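Local coordinates for secreted effector protein SopD (Salmonella typhimurium, PDB 5CPC) that alters host cell physiology as a secreted virulence effector, contributing to replication in macrophages and acting with SopB in membrane fission and macropinosome formation during invasion, at residues Ala185-Met190 with Arg312-Thr317; Pro199-Gln204 with Leu297-Ser302; Lys30-Gly35 with Thr159-Leu164. One frame throughout, in Å; residues are numbered along the deposited sequence.

Contact 1: residues Ala185-Met190 with Arg312-Thr317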
loop_
_atom_site.group_PDB
_atom_site.type_symbol
_atom_site.label_atom_id
_atom_site.label_comp_id
_atom_site.label_asym_id
_atom_site.label_seq_id
_atom_site.Cartn_x
_atom_site.Cartn_y
_atom_site.Cartn_z
ATOM N N ALA A 185 7.491 0.156 6.829
ATOM C CA ALA A 185 7.977 -0.253 5.505
ATOM C C ALA A 185 7.811 0.847 4.445
ATOM O O ALA A 185 8.704 1.079 3.680
ATOM C CB ALA A 185 7.290 -1.457 5.037
ATOM N N VAL A 186 6.657 1.481 4.385
ATOM C CA VAL A 186 6.490 2.585 3.465
ATOM C C VAL A 186 7.570 3.704 3.673
ATOM O O VAL A 186 8.227 4.070 2.723
ATOM C CB VAL A 186 5.070 3.106 3.507
ATOM C CG1 VAL A 186 4.910 4.313 2.605
ATOM C CG2 VAL A 186 4.090 1.939 3.126
ATOM N N TYR A 187 7.756 4.213 4.903
ATOM C CA TYR A 187 8.821 5.238 5.200
ATOM C C TYR A 187 10.249 4.754 4.893
ATOM O O TYR A 187 11.083 5.476 4.321
ATOM C CB TYR A 187 8.650 5.842 6.623
ATOM C CG TYR A 187 7.587 6.949 6.653
ATOM C CD1 TYR A 187 6.233 6.642 6.617
ATOM C CD2 TYR A 187 7.958 8.301 6.592
ATOM C CE1 TYR A 187 5.259 7.627 6.565
ATOM C CE2 TYR A 187 6.970 9.329 6.597
ATOM C CZ TYR A 187 5.636 8.975 6.558
ATOM O OH TYR A 187 4.666 9.952 6.524
ATOM N N GLU A 188 10.528 3.486 5.177
ATOM C CA GLU A 188 11.886 2.960 4.979
ATOM C C GLU A 188 12.278 2.957 3.490
ATOM O O GLU A 188 13.435 3.212 3.087
ATOM C CB GLU A 188 11.920 1.500 5.514
ATOM C CG GLU A 188 13.182 1.144 6.315
ATOM C CD GLU A 188 12.997 -0.136 7.183
ATOM O OE1 GLU A 188 13.341 -1.225 6.680
ATOM O OE2 GLU A 188 12.499 -0.048 8.341
ATOM N N MET A 189 11.320 2.572 2.659
ATOM C CA MET A 189 11.583 2.623 1.233
ATOM C C MET A 189 11.600 4.102 0.699
ATOM O O MET A 189 12.447 4.421 -0.065
ATOM C CB MET A 189 10.488 1.867 0.498
ATOM C CG MET A 189 10.819 1.736 -0.999
ATOM S SD MET A 189 9.648 0.780 -2.013
ATOM C CE MET A 189 8.469 2.136 -2.185
ATOM N N MET A 190 10.589 4.944 1.037
ATOM C CA MET A 190 10.481 6.272 0.337
ATOM C C MET A 190 11.173 7.424 0.980
ATOM O O MET A 190 11.614 8.310 0.276
ATOM C CB MET A 190 9.062 6.672 0.299
ATOM C CG MET A 190 8.366 5.534 -0.187
ATOM S SD MET A 190 7.956 5.662 -1.852
ATOM C CE MET A 190 6.339 6.043 -1.150
ATOM N N ARG A 312 -1.342 16.908 5.694
ATOM C CA ARG A 312 -1.561 15.625 5.046
ATOM C C ARG A 312 -0.453 15.358 4.054
ATOM O O ARG A 312 -0.708 14.791 2.989
ATOM C CB ARG A 312 -2.877 15.620 4.296
ATOM C CG ARG A 312 -4.067 15.824 5.195
ATOM C CD ARG A 312 -5.215 16.442 4.437
ATOM N NE ARG A 312 -5.005 17.867 4.350
ATOM C CZ ARG A 312 -5.826 18.717 3.730
ATOM N NH1 ARG A 312 -6.913 18.273 3.106
ATOM N NH2 ARG A 312 -5.539 20.010 3.705
ATOM N N ASN A 313 0.761 15.828 4.377
ATOM C CA ASN A 313 1.924 15.483 3.571
ATOM C C ASN A 313 2.688 14.247 4.124
ATOM O O ASN A 313 3.830 13.990 3.747
ATOM C CB ASN A 313 2.841 16.690 3.381
ATOM C CG ASN A 313 2.312 17.676 2.310
ATOM O OD1 ASN A 313 1.925 17.276 1.215
ATOM N ND2 ASN A 313 2.293 18.970 2.646
ATOM N N ILE A 314 2.038 13.472 4.998
ATOM C CA ILE A 314 2.576 12.158 5.434
ATOM C C ILE A 314 2.415 11.194 4.295
ATOM O O ILE A 314 1.560 11.440 3.495
ATOM C CB ILE A 314 1.827 11.571 6.650
ATOM C CG1 ILE A 314 0.373 11.182 6.297
ATOM C CG2 ILE A 314 1.950 12.505 7.860
ATOM C CD1 ILE A 314 -0.673 12.231 6.555
ATOM N N LEU A 315 3.205 10.109 4.216
ATOM C CA LEU A 315 2.985 9.090 3.153
ATOM C C LEU A 315 1.716 8.277 3.414
ATOM O O LEU A 315 0.947 7.935 2.483
ATOM C CB LEU A 315 4.194 8.161 2.975
ATOM C CG LEU A 315 5.487 8.849 2.589
ATOM C CD1 LEU A 315 6.666 8.048 3.018
ATOM C CD2 LEU A 315 5.527 9.066 1.089
ATOM N N LEU A 316 1.469 8.007 4.684
ATOM C CA LEU A 316 0.246 7.340 5.122
ATOM C C LEU A 316 0.211 7.507 6.617
ATOM O O LEU A 316 1.249 7.608 7.270
ATOM C CB LEU A 316 0.277 5.831 4.781
ATOM C CG LEU A 316 1.219 4.928 5.586
ATOM C CD1 LEU A 316 1.074 3.467 5.164
ATOM C CD2 LEU A 316 2.637 5.316 5.345
ATOM N N THR A 317 -0.993 7.562 7.167
ATOM C CA THR A 317 -1.118 7.469 8.604
ATOM C C THR A 317 -2.260 6.540 9.064
ATOM O O THR A 317 -3.153 6.171 8.284
ATOM C CB THR A 317 -1.358 8.834 9.242
ATOM O OG1 THR A 317 -1.223 8.673 10.654
ATOM C CG2 THR A 317 -2.785 9.337 8.907
ATOM O OXT THR A 317 -2.325 6.230 10.256
#
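The backbone N of Leu-315 donates to the phenolic OH of Tyr-187 across 2.7 Å, with an N-H...O angle of 154°, so the bond is short and only moderately bent. The same hydroxyl lies 3.3 Å from Ile-314 CB, which places the end of the tyrosine against the backbone leading into Leu-315. The aromatic ring behind it is covered on one face by Leu-315: CD1 stands 3.6 Å from the ring centroid and 2° off the ring normal, a CH-pi contact centred almost exactly over the ring. One residue therefore engages the tyrosine twice, by its amide at the hydroxyl and by its methyl over the face, which together should restrain the position and tilt of the ring. Leu-316 comes from another direction, its CD2 touching CE1 of Tyr-187 at the ring edge, near the plane, at 3.7 Å.

In the fold, this is the C-terminal tail of the chain, without regular secondary structure, laid against the last turns of helix 180-190. Val-186, one position before the tyrosine on that helix, meets Leu-316 tip to tip, with its CG1 3.7 Å from CD2. With CG1 anti to the backbone N (chi1 177°), Val-186 also brings this methyl to 3.9 Å from Leu-315 CB, the two side chains lying alongside in opposite senses. Met-190, a turn further along, bends at chi2 and chi3 and sets its CE 3.8 Å from Leu-315 CD2, so that Leu-315 CD1 covers the ring while CD2 meets the methionine methyl. Beyond the two segments, Leu-315 O accepts a hydrogen bond from His-255 NE2, and Arg-191 NH1 binds Asn-313 O.

Contact 2: residues Pro199-Gln204 with Leu297-Ser302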
loop_
_atom_site.group_PDB
_atom_site.type_symbol
_atom_site.label_atom_id
_atom_site.label_comp_id
_atom_site.label_asym_id
_atom_site.label_seq_id
_atom_site.Cartn_x
_atom_site.Cartn_y
_atom_site.Cartn_z
ATOM N N PRO A 199 7.560 15.260 13.024
ATOM C CA PRO A 199 6.627 16.363 13.209
ATOM C C PRO A 199 6.699 17.364 12.042
ATOM O O PRO A 199 7.807 17.700 11.563
ATOM C CB PRO A 199 7.116 17.034 14.506
ATOM C CG PRO A 199 8.533 16.630 14.662
ATOM C CD PRO A 199 8.624 15.248 14.047
ATOM N N LEU A 200 5.529 17.838 11.624
ATOM C CA LEU A 200 5.421 18.717 10.451
ATOM C C LEU A 200 6.283 19.965 10.569
ATOM O O LEU A 200 6.465 20.506 11.650
ATOM C CB LEU A 200 3.976 19.117 10.170
ATOM C CG LEU A 200 3.217 19.835 11.287
ATOM C CD1 LEU A 200 3.451 21.309 11.215
ATOM C CD2 LEU A 200 1.750 19.584 11.138
ATOM N N VAL A 201 6.843 20.386 9.448
ATOM C CA VAL A 201 7.512 21.653 9.372
ATOM C C VAL A 201 6.546 22.676 8.791
ATOM O O VAL A 201 5.865 22.390 7.799
ATOM C CB VAL A 201 8.765 21.580 8.501
ATOM C CG1 VAL A 201 9.417 22.996 8.410
ATOM C CG2 VAL A 201 9.736 20.523 9.100
ATOM N N GLU A 202 6.513 23.860 9.413
ATOM C CA GLU A 202 5.659 25.000 8.983
ATOM C C GLU A 202 6.006 25.575 7.572
ATOM O O GLU A 202 7.156 25.963 7.277
ATOM C CB GLU A 202 5.616 26.094 10.094
ATOM C CG GLU A 202 4.357 26.948 10.174
ATOM C CD GLU A 202 3.043 26.184 10.547
ATOM O OE1 GLU A 202 1.987 26.599 10.030
ATOM O OE2 GLU A 202 3.008 25.224 11.357
ATOM N N TRP A 203 4.994 25.528 6.697
ATOM C CA TRP A 203 5.041 26.018 5.317
ATOM C C TRP A 203 5.565 27.447 5.187
ATOM O O TRP A 203 4.987 28.344 5.783
ATOM C CB TRP A 203 3.598 26.053 4.826
ATOM C CG TRP A 203 3.397 26.696 3.400
ATOM C CD1 TRP A 203 2.472 27.649 3.067
ATOM C CD2 TRP A 203 4.115 26.389 2.187
ATOM N NE1 TRP A 203 2.557 27.940 1.725
ATOM C CE2 TRP A 203 3.546 27.173 1.159
ATOM C CE3 TRP A 203 5.171 25.515 1.870
ATOM C CZ2 TRP A 203 4.013 27.136 -0.162
ATOM C CZ3 TRP A 203 5.641 25.472 0.569
ATOM C CH2 TRP A 203 5.050 26.274 -0.445
ATOM N N GLN A 204 6.614 27.680 4.400
ATOM C CA GLN A 204 7.023 29.072 4.105
ATOM C C GLN A 204 7.141 29.169 2.616
ATOM O O GLN A 204 7.990 28.514 1.995
ATOM C CB GLN A 204 8.357 29.435 4.727
ATOM C CG GLN A 204 8.248 29.483 6.253
ATOM C CD GLN A 204 9.359 30.231 6.898
ATOM O OE1 GLN A 204 10.270 30.716 6.231
ATOM N NE2 GLN A 204 9.293 30.351 8.224
ATOM N N LEU A 297 15.037 21.839 1.127
ATOM C CA LEU A 297 16.135 22.552 1.791
ATOM C C LEU A 297 15.611 23.664 2.684
ATOM O O LEU A 297 16.282 24.048 3.646
ATOM C CB LEU A 297 17.118 23.147 0.771
ATOM C CG LEU A 297 18.048 22.107 0.121
ATOM C CD1 LEU A 297 19.089 22.791 -0.770
ATOM C CD2 LEU A 297 18.742 21.162 1.140
ATOM N N THR A 298 14.405 24.145 2.390
ATOM C CA THR A 298 13.789 25.235 3.151
ATOM C C THR A 298 12.700 24.801 4.100
ATOM O O THR A 298 12.041 25.648 4.752
ATOM C CB THR A 298 13.214 26.349 2.190
ATOM O OG1 THR A 298 12.409 25.758 1.133
ATOM C CG2 THR A 298 14.402 27.082 1.547
ATOM N N HIS A 299 12.504 23.492 4.191
ATOM C CA HIS A 299 11.675 22.933 5.202
ATOM C C HIS A 299 12.377 21.802 6.001
ATOM O O HIS A 299 11.806 20.683 6.207
ATOM C CB HIS A 299 10.370 22.442 4.563
ATOM C CG HIS A 299 9.497 23.552 4.102
ATOM N ND1 HIS A 299 9.676 24.180 2.892
ATOM C CD2 HIS A 299 8.447 24.160 4.695
ATOM C CE1 HIS A 299 8.789 25.151 2.771
ATOM N NE2 HIS A 299 8.017 25.143 3.840
ATOM N N GLU A 300 13.599 22.116 6.461
ATOM C CA GLU A 300 14.313 21.319 7.443
ATOM C C GLU A 300 14.510 19.940 6.886
ATOM O O GLU A 300 14.346 18.983 7.584
ATOM C CB GLU A 300 13.595 21.367 8.811
ATOM C CG GLU A 300 13.566 22.856 9.322
ATOM C CD GLU A 300 13.049 23.073 10.755
ATOM O OE1 GLU A 300 12.586 22.152 11.435
ATOM O OE2 GLU A 300 13.093 24.206 11.227
ATOM N N ARG A 301 14.851 19.869 5.599
ATOM C CA ARG A 301 15.117 18.604 4.898
ATOM C C ARG A 301 13.968 17.611 5.043
ATOM O O ARG A 301 14.164 16.425 5.398
ATOM C CB ARG A 301 16.427 17.977 5.394
ATOM C CG ARG A 301 17.622 18.855 5.279
ATOM C CD ARG A 301 19.003 18.118 5.450
ATOM N NE ARG A 301 20.002 19.028 4.912
ATOM C CZ ARG A 301 20.579 18.918 3.712
ATOM N NH1 ARG A 301 20.337 17.880 2.928
ATOM N NH2 ARG A 301 21.444 19.849 3.307
ATOM N N SER A 302 12.760 18.107 4.804
ATOM C CA SER A 302 11.552 17.290 4.754
ATOM C C SER A 302 10.543 17.923 3.731
ATOM O O SER A 302 10.591 19.154 3.491
ATOM C CB SER A 302 10.930 17.335 6.109
ATOM O OG SER A 302 9.745 16.572 6.080
HETATM O O HOH W 1 10.555 27.925 1.010
#
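His-299 and Trp-203 set their rings nearly parallel, with planes 14° apart, but slid so far that they barely overlap: the centroid of the tryptophan six-membered ring is 5.5 Å from that of the imidazole. The closest atoms of the two rings are Trp-203 CE3 and His-299 NE2, 3.5 Å apart, met obliquely. With CG anti to the backbone N (chi1 174°), the indole of Trp-203 swings back to the histidine. The imidazole presents its edge to the backbone, where Trp-203 CA sits in its plane and Gln-204 N donates to NE2 over 3.0 Å, the donor tilted 20° from that plane. Val-201 packs against the histidine backbone, its CG2 3.6 Å from His-299 O and 4.0 Å from Glu-300 CB, the Val-201 and Glu-300 side chains crossing at a slant. Val-201 belongs to strand 201-202, paired in parallel with strand 305-306, and His-299 lies near the C-terminal end of helix 285-298, so the contact joins sheet and helix. A water donates to Gln-204 O at 2.8 Å and to Thr-298 OG1. Because NE2 accepts from Gln-204 N while ND1 is hydrogen-bonded to Leu-295 O, the pattern is consistent with a neutral imidazole protonated at ND1.

Contact 3: residues Lys30-Gly35 with Thr159-Leu164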
loop_
_atom_site.group_PDB
_atom_site.type_symbol
_atom_site.label_atom_id
_atom_site.label_comp_id
_atom_site.label_asym_id
_atom_site.label_seq_id
_atom_site.Cartn_x
_atom_site.Cartn_y
_atom_site.Cartn_z
ATOM N N LYS A 30 -3.976 -9.906 18.906
ATOM C CA LYS A 30 -5.272 -9.135 18.965
ATOM C C LYS A 30 -6.517 -10.042 18.757
ATOM O O LYS A 30 -6.609 -10.761 17.746
ATOM C CB LYS A 30 -5.269 -8.033 17.915
ATOM C CG LYS A 30 -5.504 -6.637 18.460
ATOM C CD LYS A 30 -6.989 -6.299 18.495
ATOM C CE LYS A 30 -7.235 -4.809 18.179
ATOM N NZ LYS A 30 -6.759 -3.807 19.207
ATOM N N ALA A 31 -7.478 -9.950 19.689
ATOM C CA ALA A 31 -8.697 -10.781 19.713
ATOM C C ALA A 31 -9.475 -10.966 18.390
ATOM O O ALA A 31 -9.978 -10.004 17.791
ATOM C CB ALA A 31 -9.660 -10.303 20.841
ATOM N N ILE A 32 -9.597 -12.221 17.958
ATOM C CA ILE A 32 -10.434 -12.524 16.835
ATOM C C ILE A 32 -11.832 -12.874 17.362
ATOM O O ILE A 32 -11.971 -13.568 18.360
ATOM C CB ILE A 32 -9.869 -13.662 16.075
ATOM C CG1 ILE A 32 -8.551 -13.195 15.420
ATOM C CG2 ILE A 32 -10.944 -14.209 15.109
ATOM C CD1 ILE A 32 -7.840 -14.273 14.632
ATOM N N HIS A 33 -12.861 -12.392 16.678
ATOM C CA HIS A 33 -14.223 -12.512 17.152
ATOM C C HIS A 33 -15.134 -13.217 16.168
ATOM O O HIS A 33 -16.255 -13.566 16.521
ATOM C CB HIS A 33 -14.825 -11.101 17.378
ATOM C CG HIS A 33 -14.044 -10.215 18.310
ATOM N ND1 HIS A 33 -13.902 -10.483 19.658
ATOM C CD2 HIS A 33 -13.410 -9.028 18.091
ATOM C CE1 HIS A 33 -13.198 -9.509 20.226
ATOM N NE2 HIS A 33 -12.887 -8.616 19.296
ATOM N N MET A 34 -14.688 -13.379 14.918
ATOM C CA MET A 34 -15.582 -13.892 13.898
ATOM C C MET A 34 -16.058 -15.320 14.231
ATOM O O MET A 34 -15.402 -16.066 14.974
ATOM C CB MET A 34 -14.860 -13.911 12.595
ATOM C CG MET A 34 -13.728 -14.925 12.659
ATOM S SD MET A 34 -12.712 -14.868 11.193
ATOM C CE MET A 34 -13.955 -14.844 9.938
ATOM N N GLY A 35 -17.189 -15.718 13.683
ATOM C CA GLY A 35 -17.722 -17.086 13.973
ATOM C C GLY A 35 -17.966 -17.421 15.470
ATOM O O GLY A 35 -17.868 -18.593 15.852
ATOM N N THR A 159 -9.429 -11.284 6.666
ATOM C CA THR A 159 -9.549 -12.716 6.933
ATOM C C THR A 159 -9.910 -12.929 8.400
ATOM O O THR A 159 -10.841 -13.668 8.733
ATOM C CB THR A 159 -8.211 -13.435 6.581
ATOM O OG1 THR A 159 -8.058 -13.447 5.155
ATOM C CG2 THR A 159 -8.146 -14.874 7.106
ATOM N N TRP A 160 -9.147 -12.318 9.284
ATOM C CA TRP A 160 -9.388 -12.480 10.688
ATOM C C TRP A 160 -10.285 -11.385 11.283
ATOM O O TRP A 160 -10.743 -11.557 12.432
ATOM C CB TRP A 160 -8.075 -12.601 11.481
ATOM C CG TRP A 160 -7.220 -13.728 11.014
ATOM C CD1 TRP A 160 -5.868 -13.685 10.746
ATOM C CD2 TRP A 160 -7.647 -15.077 10.723
ATOM N NE1 TRP A 160 -5.434 -14.922 10.319
ATOM C CE2 TRP A 160 -6.489 -15.793 10.282
ATOM C CE3 TRP A 160 -8.885 -15.753 10.798
ATOM C CZ2 TRP A 160 -6.532 -17.160 9.937
ATOM C CZ3 TRP A 160 -8.943 -17.117 10.441
ATOM C CH2 TRP A 160 -7.766 -17.806 10.005
ATOM N N HIS A 161 -10.548 -10.289 10.545
ATOM C CA HIS A 161 -11.367 -9.191 11.113
ATOM C C HIS A 161 -12.335 -8.625 10.146
ATOM O O HIS A 161 -12.239 -7.431 9.843
ATOM C CB HIS A 161 -10.500 -8.045 11.623
ATOM C CG HIS A 161 -9.565 -8.486 12.674
ATOM N ND1 HIS A 161 -9.985 -8.747 13.960
ATOM C CD2 HIS A 161 -8.256 -8.833 12.616
ATOM C CE1 HIS A 161 -8.957 -9.193 14.666
ATOM N NE2 HIS A 161 -7.893 -9.238 13.878
ATOM N N PRO A 162 -13.249 -9.470 9.659
ATOM C CA PRO A 162 -14.248 -9.124 8.697
ATOM C C PRO A 162 -15.206 -8.031 9.247
ATOM O O PRO A 162 -15.860 -7.338 8.461
ATOM C CB PRO A 162 -14.987 -10.459 8.492
ATOM C CG PRO A 162 -14.799 -11.226 9.789
ATOM C CD PRO A 162 -13.385 -10.870 10.135
ATOM N N GLU A 163 -15.272 -7.889 10.582
ATOM C CA GLU A 163 -16.106 -6.873 11.221
ATOM C C GLU A 163 -15.622 -5.527 10.701
ATOM O O GLU A 163 -16.448 -4.636 10.466
ATOM C CB GLU A 163 -16.042 -6.961 12.766
ATOM C CG GLU A 163 -14.642 -6.712 13.479
ATOM C CD GLU A 163 -13.729 -7.998 13.559
ATOM O OE1 GLU A 163 -12.711 -7.971 14.321
ATOM O OE2 GLU A 163 -14.009 -9.036 12.882
ATOM N N LEU A 164 -14.296 -5.399 10.480
ATOM C CA LEU A 164 -13.700 -4.112 10.067
ATOM C C LEU A 164 -14.389 -3.531 8.868
ATOM O O LEU A 164 -14.756 -2.389 8.923
ATOM C CB LEU A 164 -12.185 -4.172 9.776
ATOM C CG LEU A 164 -11.277 -4.208 10.997
ATOM C CD1 LEU A 164 -9.818 -4.310 10.575
ATOM C CD2 LEU A 164 -11.512 -3.005 11.954
HETATM O O HOH W 2 -12.899 -11.281 14.174
#
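Met-34 inserts its thioether beside the end of helix 141-160, making a Met-aromatic contact with Trp-160: SD lies at the ring edge, 5.3 Å from the centroid of the six-membered ring and 83° off its normal. The N-terminal loop of the modelled chain is thereby laid across the turn between helices 141-160 and 163-167. SD also comes within 3.3 Å of Thr-159 O, and CE rests 3.7 Å from Pro-162 CG. A chi1 of 66° places Met-34 CG between its backbone N and carbonyl carbon, and the bend at chi3 turns the methyl to the proline. Ile-32 crosses Trp-160 at a slant, with CD1 3.6 Å from its CB. The ring of His-161, just past the helix end, points its CE1 at Ala-31 O, 3.4 Å away near the ring plane.

Further out, a water bridges the segments, accepting from His-33 N at 2.7 Å and donating to Trp-160 O and Glu-163 OE2. Tyr-82 OH holds Trp-160 NE1, and Leu-53 of helix 49-60 touches both Ile-32 and Trp-160. His-161 ND1 donates to Glu-163 OE1 over 2.9 Å, on the syn side but 32° out of the carboxylate plane.

In the fold
The modelled chain begins at contact 3, which ties its first residues to the junction of helices 141-160 and 163-167, closing a loop that takes in helices 49-60 and 76-90 and the three-stranded antiparallel sheet. That loop closes before contact 1 opens, so the two are in series. Helix 180-190 then starts contact 1, which ties it to the C-terminal tail at 312-317. Within that span, contact 2 opens at strand 201-202 and closes at the end region of helix 285-298, so contact 2 nests within contact 1. Their centres are 16 Å apart and their nearest atoms about 7 Å, without touching, whereas contacts 2 and 3 lie 40 Å apart between centres.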